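Local coordinates for hypothetical protein (PDB 2O62) that is of unknown function but belongs to the DUF3598 family of the calycin clan, whose beta-barrel relatives often bind small ligands, at residues S21-S24 with T28-N31; T153-R156 with P161-Y164; I250-D255 with W259-L264. One frame throughout, in Å; residues are numbered along the deposited sequence. Where two conformers were deposited one is given.

Interaction 1 of 3, residues S21-S24 with T28-N31; sequences SNFS and TLLN
The carbonyl oxygen of Asn-22 is gripped by two consecutive amides of the facing strand: Leu-30 N lies 2.7 Å from Asn-22 O, and Asn-31 N reaches the same Asn-22 O more loosely at 3.2 Å. The Leu-30 bond runs nearly end-on to the carbonyl, while the Asn-31 bond comes in at 140° on a lone pair in the carbonyl plane. Asn-22 N answers with a short bond to Asn-31 O. Two residues set against one make this a classic beta bulge, in the hairpin that joins strand 14-23 to strand 29-42 in the N-terminal sheet, and the register slips by one before Phe-23 pairs with Leu-29. Phe-23 and Leu-29 share a face of the sheet. With chi1 at 176° Leu-29 swings its CG away from the backbone N, and CD1 comes to lie over one face of the Phe-23 ring, 4.1 Å from the centroid in a CH-pi contact, while CE2 of that ring meets Leu-29 CB. Replacing Phe-23 with an alanine would probably leave Leu-29 CD1 and CB without the ring they pack on and open a gap on that side of the hairpin. On the opposite face the side chains of Asn-22 and Asn-31 lie side by side, amide planes 29° apart, and Asn-22 OD1 is bonded to Thr-121 OG1. Nearer the turn, Ser-24 N donates to Thr-28 O at 2.8 Å, and Thr-28 N returns a bond to Ser-24 OG, which also accepts from Glu-26 N. A water joins Ser-24 OG, at 2.9 Å, to Thr-28 OG1.

Interaction 2 of 3, residues T153-R156 with P161-Y164; sequences TIYR and PDIY
The edge of the Tyr-155 ring meets the carboxylate of Asp-162: OD2 lies close to the ring plane, while the carboxylate itself stands almost perpendicular, 84° from the ring. Tyr-155 OH donates to Asp-162 OD2 at 2.6 Å, and OD2 receives it on its anti lone pair, away from the other carboxylate oxygen. Arg-159, in the intervening turn, makes a cation-pi contact with Tyr-155. The Tyr-164 ring approaches Thr-153 obliquely, its CE2 3.5 Å from Thr-153 OG1, and its hydroxyl comes near that of Tyr-155; elsewhere this ring meets Phe-184. In Thr-153, OG1 sits beside the backbone N (chi1 -59°), within reach both of Tyr-164 CE2 and of its hydrogen-bond partner Thr-263 on the next strand. These groups sit on the hairpin of strands 145-155 and 162-172, two neighbours in the closed antiparallel barrel of the C-terminal half. Thr-153 and Asp-162 form an antiparallel hydrogen-bonded pair: Thr-153 N reaches Asp-162 O at 2.9 Å, and Asp-162 N returns to Thr-153 O at the same 2.9 Å. On the other face of the sheet the contact is apolar and slight, with Ile-154 CG2 standing 4.1 Å from Pro-161 CB. Ile-154 also packs against Leu-262 and Phe-74.

Interaction 3 of 3, residues I250-D255 with W259-L264; sequences IRSYND and WVSLTL
Strands 250-253 and 259-264 run antiparallel at 159°, with Ile-250 and Thr-263 as a hydrogen-bonded pair, Arg-251 and Leu-262 as a non-hydrogen-bonded one, and a classic beta bulge where Val-260 and Ser-261 both face Ser-252. Ser-252 O takes Val-260 N in a straight bond of 2.9 Å and Ser-261 N only weakly. One face carries a cationic and aromatic cluster. The extended chain of Arg-251 lays its guanidinium flat on the Trp-259 indole, planes 18° apart, with Arg-251 CZ 3.7 Å from the centroid of the six-membered ring in a cation-pi stack. Arg-251 NE donates, in the guanidinium plane, to Tyr-253 OH at 2.8 Å. Together with NH1 to Ser-80 OG and NH2 to Gly-70 O this fixes the rotation of the guanidinium. Tyr-253 meets the indole obliquely and touches Trp-259 CB through its CE2, while its hydroxyl also bonds to Leu-83 O. The indole is turned with CG anti to the backbone N (chi1 -179°), and its NE1 reaches Ser-261 O at 3.0 Å from above the carbonyl plane, across that plane from Ser-252 N. The other face, where Ile-250 also sits against Thr-263, holds a polar group round one water, which bonds to Ser-252 OG, Ser-261 OG at 2.9 Å, Thr-263 OG1 and Ile-250 O. Thr-263 OG1 also bonds to Thr-153 OG1. Ser-252 OG also holds a glycerol, probably from crystallisation, that may mark a pocket. Within the barrel this hairpin of strands 245-253 and 259-269 lies between strand 233-242, which bonds through Leu-235 to Arg-251, and strand 145-155, which bonds through Ile-154 to Leu-262.

How the interactions relate
Interactions 2 and 3 belong to one barrel and touch, since strands 145-155 and 259-269 are neighbours; there Tyr-155 CD1 packs on Ser-261 CB at 3.7 Å. Interaction 1 belongs to the separate N-terminal sheet, on the opposite side of the chain's centre, about 26 Å from interaction 3 and 33 Å from interaction 2, centre to centre. All three join the two strands of a hairpin. Interaction 3 is the buried one, where a cation packs on aromatic rings on one face; the partly buried interactions 1 and 2 add to their backbone bonds a leucine-phenylalanine contact and a tyrosine-carboxylate bond respectively. Classic bulges occur in 1 and 3.

Interaction 1 of 3, residues S21-S24 with T28-N31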
ATOM      1  N   SER A  21      13.897  -1.889  -2.462  1.00 19.02           N
ATOM      2  CA  SER A  21      14.604  -0.998  -1.517  1.00 19.53           C
ATOM      3  C   SER A  21      14.092  -1.194  -0.106  1.00 20.71           C
ATOM      4  O   SER A  21      12.897  -1.050   0.132  1.00 21.56           O
ATOM      5  CB  SER A  21      14.384   0.463  -1.914  1.00 19.26           C
ATOM      6  OG  SER A  21      14.733   0.645  -3.265  1.00 19.88           O
ATOM      7  N   ASN A  22      14.985  -1.561   0.812  1.00 21.09           N
ATOM      8  CA  ASN A  22      14.666  -1.689   2.233  1.00 21.06           C
ATOM      9  C   ASN A  22      14.957  -0.410   2.962  1.00 19.98           C
ATOM     10  O   ASN A  22      16.069   0.072   2.915  1.00 20.16           O
ATOM     11  CB  ASN A  22      15.511  -2.765   2.880  1.00 22.57           C
ATOM     12  CG  ASN A  22      15.286  -4.106   2.253  1.00 28.53           C
ATOM     13  OD1 ASN A  22      14.212  -4.385   1.726  1.00 34.68           O
ATOM     14  ND2 ASN A  22      16.294  -4.951   2.307  1.00 40.02           N
ATOM     15  N   PHE A  23      13.934   0.057   3.651  1.00 19.32           N
ATOM     16  CA  PHE A  23      13.972   1.236   4.483  1.00 21.01           C
ATOM     17  C   PHE A  23      13.758   0.886   5.946  1.00 21.47           C
ATOM     18  O   PHE A  23      13.012  -0.044   6.287  1.00 21.26           O
ATOM     19  CB  PHE A  23      12.847   2.182   4.052  1.00 21.32           C
ATOM     20  CG  PHE A  23      13.107   2.875   2.769  1.00 21.94           C
ATOM     21  CD1 PHE A  23      12.735   2.307   1.575  1.00 22.82           C
ATOM     22  CD2 PHE A  23      13.739   4.107   2.740  1.00 24.12           C
ATOM     23  CE1 PHE A  23      12.987   2.937   0.360  1.00 21.76           C
ATOM     24  CE2 PHE A  23      13.997   4.743   1.516  1.00 23.90           C
ATOM     25  CZ  PHE A  23      13.593   4.129   0.318  1.00 21.53           C
ATOM     26  N   SER A  24      14.364   1.680   6.820  1.00 21.38           N
ATOM     27  CA  SER A  24      14.079   1.626   8.253  1.00 22.05           C
ATOM     28  C   SER A  24      12.692   2.231   8.545  1.00 22.29           C
ATOM     29  O   SER A  24      12.124   2.935   7.690  1.00 22.40           O
ATOM     30  CB  SER A  24      15.145   2.392   9.038  1.00 22.01           C
ATOM     31  OG  SER A  24      14.930   3.782   8.943  1.00 21.78           O
ATOM     32  N   THR A  28      14.980   5.632   6.432  1.00 24.48           N
ATOM     33  CA  THR A  28      16.362   5.608   6.000  1.00 23.74           C
ATOM     34  C   THR A  28      16.546   4.457   5.045  1.00 21.92           C
ATOM     35  O   THR A  28      16.119   3.348   5.347  1.00 20.72           O
ATOM     36  CB  THR A  28      17.312   5.395   7.201  1.00 23.67           C
ATOM     37  OG1 THR A  28      17.177   6.486   8.120  1.00 26.14           O
ATOM     38  CG2 THR A  28      18.750   5.272   6.745  1.00 24.24           C
ATOM     39  N   LEU A  29      17.153   4.717   3.886  1.00 20.93           N
ATOM     40  CA  LEU A  29      17.421   3.651   2.922  1.00 20.89           C
ATOM     41  C   LEU A  29      18.565   2.789   3.444  1.00 20.77           C
ATOM     42  O   LEU A  29      19.673   3.284   3.660  1.00 19.77           O
ATOM     43  CB  LEU A  29      17.783   4.220   1.534  1.00 21.65           C
ATOM     44  CG  LEU A  29      18.173   3.197   0.446  1.00 20.51           C
ATOM     45  CD1 LEU A  29      17.009   2.255   0.199  1.00 21.22           C
ATOM     46  CD2 LEU A  29      18.640   3.896  -0.813  1.00 21.94           C
ATOM     47  N   LEU A  30      18.310   1.496   3.581  1.00 19.67           N
ATOM     48  CA  LEU A  30      19.295   0.581   4.082  1.00 20.10           C
ATOM     49  C   LEU A  30      19.914  -0.252   2.990  1.00 20.33           C
ATOM     50  O   LEU A  30      21.132  -0.462   2.981  1.00 20.39           O
ATOM     51  CB  LEU A  30      18.668  -0.350   5.127  1.00 20.57           C
ATOM     52  CG  LEU A  30      18.010   0.357   6.326  1.00 22.04           C
ATOM     53  CD1 LEU A  30      17.337  -0.640   7.267  1.00 23.41           C
ATOM     54  CD2 LEU A  30      19.031   1.190   7.049  1.00 22.45           C
ATOM     55  N   ASN A  31      19.099  -0.739   2.074  1.00 20.06           N
ATOM     56  CA  ASN A  31      19.571  -1.667   1.072  1.00 22.42           C
ATOM     57  C   ASN A  31      18.693  -1.545  -0.159  1.00 21.54           C
ATOM     58  O   ASN A  31      17.464  -1.458  -0.053  1.00 22.63           O
ATOM     59  CB  ASN A  31      19.502  -3.086   1.606  1.00 24.29           C
ATOM     60  CG  ASN A  31      20.182  -4.083   0.693  1.00 30.08           C
ATOM     61  OD1 ASN A  31      19.507  -4.841  -0.018  1.00 41.34           O
ATOM     62  ND2 ASN A  31      21.521  -4.065   0.656  1.00 35.80           N
TER
HETATM   63  O   HOH W   1      16.731   5.142  10.746  1.00 36.03           O

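Interaction 2 of 3, residues T153-R156 with P161-Y164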
ATOM      1  N   THR A 153     -14.179  -1.157  -1.927  1.00 19.32           N
ATOM      2  CA  THR A 153     -13.811  -2.202  -0.972  1.00 18.96           C
ATOM      3  C   THR A 153     -14.240  -3.497  -1.598  1.00 18.18           C
ATOM      4  O   THR A 153     -15.421  -3.694  -1.997  1.00 18.27           O
ATOM      5  CB  THR A 153     -14.449  -2.015   0.438  1.00 18.95           C
ATOM      6  OG1 THR A 153     -14.031  -0.742   0.995  1.00 20.02           O
ATOM      7  CG2 THR A 153     -14.022  -3.166   1.381  1.00 20.03           C
ATOM      8  N   ILE A 154     -13.265  -4.395  -1.678  1.00 18.83           N
ATOM      9  CA  ILE A 154     -13.498  -5.767  -2.083  1.00 18.64           C
ATOM     10  C   ILE A 154     -13.215  -6.752  -0.935  1.00 19.46           C
ATOM     11  O   ILE A 154     -12.504  -6.442   0.007  1.00 18.58           O
ATOM     12  CB  ILE A 154     -12.651  -6.139  -3.324  1.00 18.60           C
ATOM     13  CG1 ILE A 154     -11.173  -5.963  -3.082  1.00 19.62           C
ATOM     14  CG2 ILE A 154     -13.093  -5.325  -4.547  1.00 19.91           C
ATOM     15  CD1 ILE A 154     -10.348  -6.391  -4.301  1.00 20.32           C
ATOM     16  N   TYR A 155     -13.791  -7.945  -1.064  1.00 19.32           N
ATOM     17  CA  TYR A 155     -13.899  -8.910   0.033  1.00 21.92           C
ATOM     18  C   TYR A 155     -13.318 -10.230  -0.378  1.00 23.97           C
ATOM     19  O   TYR A 155     -13.315 -10.571  -1.538  1.00 23.67           O
ATOM     20  CB  TYR A 155     -15.356  -9.073   0.477  1.00 21.51           C
ATOM     21  CG  TYR A 155     -15.898  -7.737   0.946  1.00 21.51           C
ATOM     22  CD1 TYR A 155     -15.732  -7.313   2.252  1.00 19.80           C
ATOM     23  CD2 TYR A 155     -16.608  -6.919   0.081  1.00 22.04           C
ATOM     24  CE1 TYR A 155     -16.205  -6.077   2.681  1.00 21.07           C
ATOM     25  CE2 TYR A 155     -17.099  -5.692   0.492  1.00 19.34           C
ATOM     26  CZ  TYR A 155     -16.902  -5.282   1.808  1.00 23.11           C
ATOM     27  OH  TYR A 155     -17.363  -4.061   2.240  1.00 23.56           O
ATOM     28  N   ARG A 156     -12.835 -10.972   0.606  1.00 26.96           N
ATOM     29  CA  ARG A 156     -12.272 -12.285   0.365  1.00 29.41           C
ATOM     30  C   ARG A 156     -13.216 -13.327  -0.100  1.00 31.20           C
ATOM     31  O   ARG A 156     -12.802 -14.236  -0.801  1.00 32.15           O
ATOM     32  CB  ARG A 156     -11.654 -12.813   1.625  1.00 29.70           C
ATOM     33  CG  ARG A 156     -10.507 -12.040   2.076  1.00 29.82           C
ATOM     34  CD  ARG A 156     -10.018 -12.682   3.314  1.00 30.60           C
ATOM     35  NE  ARG A 156      -9.863 -14.113   3.114  1.00 28.13           N
ATOM     36  CZ  ARG A 156      -9.817 -14.990   4.103  1.00 28.83           C
ATOM     37  NH1 ARG A 156      -9.883 -14.594   5.376  1.00 28.46           N
ATOM     38  NH2 ARG A 156      -9.693 -16.281   3.831  1.00 30.16           N
ATOM     39  N   PRO A 161     -18.508  -5.863  -4.456  1.00 25.42           N
ATOM     40  CA  PRO A 161     -17.783  -4.730  -3.887  1.00 23.96           C
ATOM     41  C   PRO A 161     -18.679  -3.633  -3.371  1.00 22.58           C
ATOM     42  O   PRO A 161     -19.782  -3.468  -3.875  1.00 22.87           O
ATOM     43  CB  PRO A 161     -16.952  -4.209  -5.078  1.00 24.00           C
ATOM     44  CG  PRO A 161     -16.902  -5.348  -6.019  1.00 25.26           C
ATOM     45  CD  PRO A 161     -18.171  -6.070  -5.870  1.00 25.83           C
ATOM     46  N   ASP A 162     -18.193  -2.893  -2.386  1.00 19.89           N
ATOM     47  CA  ASP A 162     -18.825  -1.694  -1.899  1.00 19.56           C
ATOM     48  C   ASP A 162     -18.100  -0.435  -2.362  1.00 18.79           C
ATOM     49  O   ASP A 162     -16.899  -0.465  -2.572  1.00 19.02           O
ATOM     50  CB  ASP A 162     -18.867  -1.729  -0.384  1.00 19.72           C
ATOM     51  CG  ASP A 162     -19.912  -2.696   0.122  1.00 21.86           C
ATOM     52  OD1 ASP A 162     -21.058  -2.580  -0.333  1.00 21.96           O
ATOM     53  OD2 ASP A 162     -19.606  -3.526   0.998  1.00 23.37           O
ATOM     54  N   ILE A 163     -18.870   0.642  -2.587  1.00 17.84           N
ATOM     55  CA  ILE A 163     -18.333   1.906  -3.090  0.50 17.98           C
ATOM     56  C   ILE A 163     -18.717   3.013  -2.124  1.00 17.62           C
ATOM     57  O   ILE A 163     -19.864   3.093  -1.712  1.00 17.95           O
ATOM     58  CB  ILE A 163     -18.887   2.214  -4.520  0.50 18.20           C
ATOM     59  CG1 ILE A 163     -18.370   1.174  -5.509  0.50 18.39           C
ATOM     60  CG2 ILE A 163     -18.462   3.578  -4.996  0.50 18.61           C
ATOM     61  CD1 ILE A 163     -19.167   1.082  -6.771  0.50 20.57           C
ATOM     62  N   TYR A 164     -17.747   3.864  -1.801  1.00 17.59           N
ATOM     63  CA  TYR A 164     -17.899   4.918  -0.818  1.00 19.45           C
ATOM     64  C   TYR A 164     -17.322   6.211  -1.355  1.00 20.32           C
ATOM     65  O   TYR A 164     -16.413   6.170  -2.176  1.00 22.01           O
ATOM     66  CB  TYR A 164     -17.075   4.532   0.412  1.00 20.25           C
ATOM     67  CG  TYR A 164     -17.461   3.214   1.010  1.00 20.97           C
ATOM     68  CD1 TYR A 164     -18.480   3.148   1.892  1.00 24.11           C
ATOM     69  CD2 TYR A 164     -16.785   2.050   0.693  1.00 23.59           C
ATOM     70  CE1 TYR A 164     -18.885   1.954   2.458  1.00 25.00           C
ATOM     71  CE2 TYR A 164     -17.162   0.836   1.249  1.00 22.45           C
ATOM     72  CZ  TYR A 164     -18.210   0.812   2.165  1.00 24.80           C
ATOM     73  OH  TYR A 164     -18.699  -0.330   2.755  1.00 25.94           O
TER

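Interaction 3 of 3, residues I250-D255 with W259-L264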
ATOM      1  N   ILE A 250      -5.813   0.129   1.750  1.00 21.14           N
ATOM      2  CA  ILE A 250      -5.997  -0.331   3.123  1.00 19.36           C
ATOM      3  C   ILE A 250      -6.370  -1.810   3.114  1.00 18.65           C
ATOM      4  O   ILE A 250      -7.401  -2.172   2.550  1.00 19.20           O
ATOM      5  CB  ILE A 250      -7.094   0.429   3.817  1.00 20.61           C
ATOM      6  CG1 ILE A 250      -6.851   1.947   3.710  1.00 19.81           C
ATOM      7  CG2 ILE A 250      -7.184  -0.008   5.269  1.00 21.39           C
ATOM      8  CD1 ILE A 250      -7.671   2.628   2.675  1.00 24.34           C
ATOM      9  N   ARG A 251      -5.523  -2.646   3.722  1.00 18.61           N
ATOM     10  CA  ARG A 251      -5.790  -4.077   3.948  1.00 18.42           C
ATOM     11  C   ARG A 251      -6.300  -4.230   5.381  1.00 18.58           C
ATOM     12  O   ARG A 251      -5.597  -3.894   6.331  1.00 19.56           O
ATOM     13  CB  ARG A 251      -4.509  -4.898   3.773  1.00 17.08           C
ATOM     14  CG  ARG A 251      -4.650  -6.423   3.703  1.00 20.40           C
ATOM     15  CD  ARG A 251      -3.243  -7.042   3.756  1.00 19.02           C
ATOM     16  NE  ARG A 251      -3.371  -8.498   3.786  1.00 19.21           N
ATOM     17  CZ  ARG A 251      -3.578  -9.264   2.732  1.00 19.52           C
ATOM     18  NH1 ARG A 251      -3.567  -8.786   1.505  1.00 21.95           N
ATOM     19  NH2 ARG A 251      -3.726 -10.571   2.926  1.00 17.57           N
ATOM     20  N   SER A 252      -7.529  -4.690   5.527  1.00 18.05           N
ATOM     21  CA  SER A 252      -8.242  -4.633   6.812  1.00 19.01           C
ATOM     22  C   SER A 252      -8.394  -5.992   7.473  1.00 19.77           C
ATOM     23  O   SER A 252      -8.837  -6.939   6.848  1.00 19.29           O
ATOM     24  CB  SER A 252      -9.607  -3.999   6.607  1.00 18.67           C
ATOM     25  OG  SER A 252      -9.491  -2.674   6.086  1.00 20.32           O
ATOM     26  N   TYR A 253      -8.076  -6.043   8.766  1.00 19.44           N
ATOM     27  CA  TYR A 253      -8.207  -7.241   9.595  1.00 19.35           C
ATOM     28  C   TYR A 253      -9.227  -7.011  10.709  1.00 19.63           C
ATOM     29  O   TYR A 253      -9.269  -5.950  11.297  1.00 20.10           O
ATOM     30  CB  TYR A 253      -6.870  -7.610  10.247  1.00 18.73           C
ATOM     31  CG  TYR A 253      -5.844  -8.117   9.277  1.00 19.29           C
ATOM     32  CD1 TYR A 253      -5.159  -7.228   8.449  1.00 20.98           C
ATOM     33  CD2 TYR A 253      -5.610  -9.489   9.137  1.00 18.87           C
ATOM     34  CE1 TYR A 253      -4.230  -7.669   7.519  1.00 20.62           C
ATOM     35  CE2 TYR A 253      -4.665  -9.941   8.183  1.00 20.94           C
ATOM     36  CZ  TYR A 253      -4.000  -9.016   7.396  1.00 19.64           C
ATOM     37  OH  TYR A 253      -3.093  -9.405   6.445  1.00 17.69           O
ATOM     38  N   ASN A 254     -10.045  -8.026  11.015  1.00 18.72           N
ATOM     39  CA  ASN A 254     -10.979  -7.906  12.164  1.00 18.49           C
ATOM     40  C   ASN A 254     -10.228  -8.158  13.492  1.00 20.45           C
ATOM     41  O   ASN A 254      -9.027  -8.531  13.487  1.00 20.05           O
ATOM     42  CB  ASN A 254     -12.224  -8.809  12.014  1.00 18.74           C
ATOM     43  CG  ASN A 254     -11.928 -10.230  12.100  1.00 16.78           C
ATOM     44  OD1 ASN A 254     -10.882 -10.644  12.582  1.00 18.94           O
ATOM     45  ND2 ASN A 254     -12.895 -11.041  11.685  1.00 18.30           N
ATOM     46  N   ASP A 255     -10.891  -7.918  14.626  1.00 20.83           N
ATOM     47  CA  ASP A 255     -10.226  -8.094  15.927  1.00 21.76           C
ATOM     48  C   ASP A 255      -9.965  -9.541  16.333  1.00 21.81           C
ATOM     49  O   ASP A 255      -9.414  -9.790  17.406  1.00 21.69           O
ATOM     50  CB  ASP A 255     -10.935  -7.319  17.025  1.00 22.18           C
ATOM     51  CG  ASP A 255     -12.260  -7.890  17.411  1.00 25.45           C
ATOM     52  OD1 ASP A 255     -12.625  -9.010  16.984  1.00 26.00           O
ATOM     53  OD2 ASP A 255     -12.924  -7.170  18.196  1.00 29.37           O
ATOM     54  N   TRP A 259      -8.031 -11.536   8.054  1.00 17.03           N
ATOM     55  CA  TRP A 259      -8.162 -10.620   6.963  1.00 17.86           C
ATOM     56  C   TRP A 259      -9.596 -10.597   6.431  1.00 18.66           C
ATOM     57  O   TRP A 259     -10.180 -11.636   6.179  1.00 17.92           O
ATOM     58  CB  TRP A 259      -7.204 -11.042   5.855  1.00 18.36           C
ATOM     59  CG  TRP A 259      -7.225 -10.163   4.675  1.00 19.25           C
ATOM     60  CD1 TRP A 259      -7.368  -8.814   4.637  1.00 20.53           C
ATOM     61  CD2 TRP A 259      -7.038 -10.592   3.340  1.00 20.02           C
ATOM     62  NE1 TRP A 259      -7.300  -8.359   3.319  1.00 20.58           N
ATOM     63  CE2 TRP A 259      -7.100  -9.447   2.508  1.00 19.91           C
ATOM     64  CE3 TRP A 259      -6.802 -11.837   2.762  1.00 19.98           C
ATOM     65  CZ2 TRP A 259      -6.925  -9.520   1.138  1.00 21.83           C
ATOM     66  CZ3 TRP A 259      -6.676 -11.910   1.377  1.00 20.72           C
ATOM     67  CH2 TRP A 259      -6.764 -10.774   0.585  1.00 21.20           C
ATOM     68  N   VAL A 260     -10.190  -9.418   6.304  1.00 19.88           N
ATOM     69  CA  VAL A 260     -11.577  -9.355   5.855  1.00 19.87           C
ATOM     70  C   VAL A 260     -11.757  -8.654   4.514  1.00 20.49           C
ATOM     71  O   VAL A 260     -12.653  -9.016   3.766  1.00 21.02           O
ATOM     72  CB  VAL A 260     -12.528  -8.740   6.930  1.00 20.72           C
ATOM     73  CG1 VAL A 260     -12.579  -9.664   8.140  1.00 23.21           C
ATOM     74  CG2 VAL A 260     -12.101  -7.418   7.343  1.00 22.42           C
ATOM     75  N   SER A 261     -10.929  -7.663   4.206  1.00 19.93           N
ATOM     76  CA  SER A 261     -11.201  -6.841   3.021  1.00 19.61           C
ATOM     77  C   SER A 261      -9.986  -6.008   2.589  1.00 19.85           C
ATOM     78  O   SER A 261      -8.980  -5.893   3.325  1.00 18.81           O
ATOM     79  CB  SER A 261     -12.421  -5.964   3.282  1.00 21.02           C
ATOM     80  OG  SER A 261     -12.099  -4.907   4.180  1.00 17.42           O
ATOM     81  N   LEU A 262     -10.110  -5.409   1.403  1.00 19.35           N
ATOM     82  CA  LEU A 262      -9.107  -4.535   0.836  1.00 18.46           C
ATOM     83  C   LEU A 262      -9.806  -3.392   0.173  1.00 19.16           C
ATOM     84  O   LEU A 262     -10.793  -3.572  -0.538  1.00 18.11           O
ATOM     85  CB  LEU A 262      -8.289  -5.292  -0.196  1.00 19.48           C
ATOM     86  CG  LEU A 262      -7.102  -4.635  -0.822  1.00 19.45           C
ATOM     87  CD1 LEU A 262      -6.046  -4.498   0.222  1.00 22.24           C
ATOM     88  CD2 LEU A 262      -6.581  -5.530  -2.004  1.00 18.94           C
ATOM     89  N   THR A 263      -9.300  -2.195   0.427  1.00 19.05           N
ATOM     90  CA  THR A 263      -9.890  -0.955  -0.082  1.00 19.56           C
ATOM     91  C   THR A 263      -8.886  -0.130  -0.883  1.00 19.57           C
ATOM     92  O   THR A 263      -7.737   0.025  -0.467  1.00 19.85           O
ATOM     93  CB  THR A 263     -10.382  -0.085   1.125  1.00 18.53           C
ATOM     94  OG1 THR A 263     -11.387  -0.834   1.845  1.00 18.77           O
ATOM     95  CG2 THR A 263     -10.990   1.220   0.668  1.00 21.18           C
ATOM     96  N   LEU A 264      -9.348   0.421  -2.020  1.00 20.35           N
ATOM     97  CA  LEU A 264      -8.554   1.322  -2.841  1.00 20.73           C
ATOM     98  C   LEU A 264      -9.297   2.632  -3.031  1.00 21.29           C
ATOM     99  O   LEU A 264     -10.413   2.671  -3.526  1.00 20.03           O
ATOM    100  CB  LEU A 264      -8.210   0.657  -4.178  1.00 20.97           C
ATOM    101  CG  LEU A 264      -7.301   1.479  -5.111  1.00 22.71           C
ATOM    102  CD1 LEU A 264      -5.979   1.660  -4.578  1.00 23.76           C
ATOM    103  CD2 LEU A 264      -7.214   0.716  -6.463  1.00 23.78           C
TER
HETATM  104  O   HOH W   2     -10.392  -2.664   3.524  1.00 12.66           O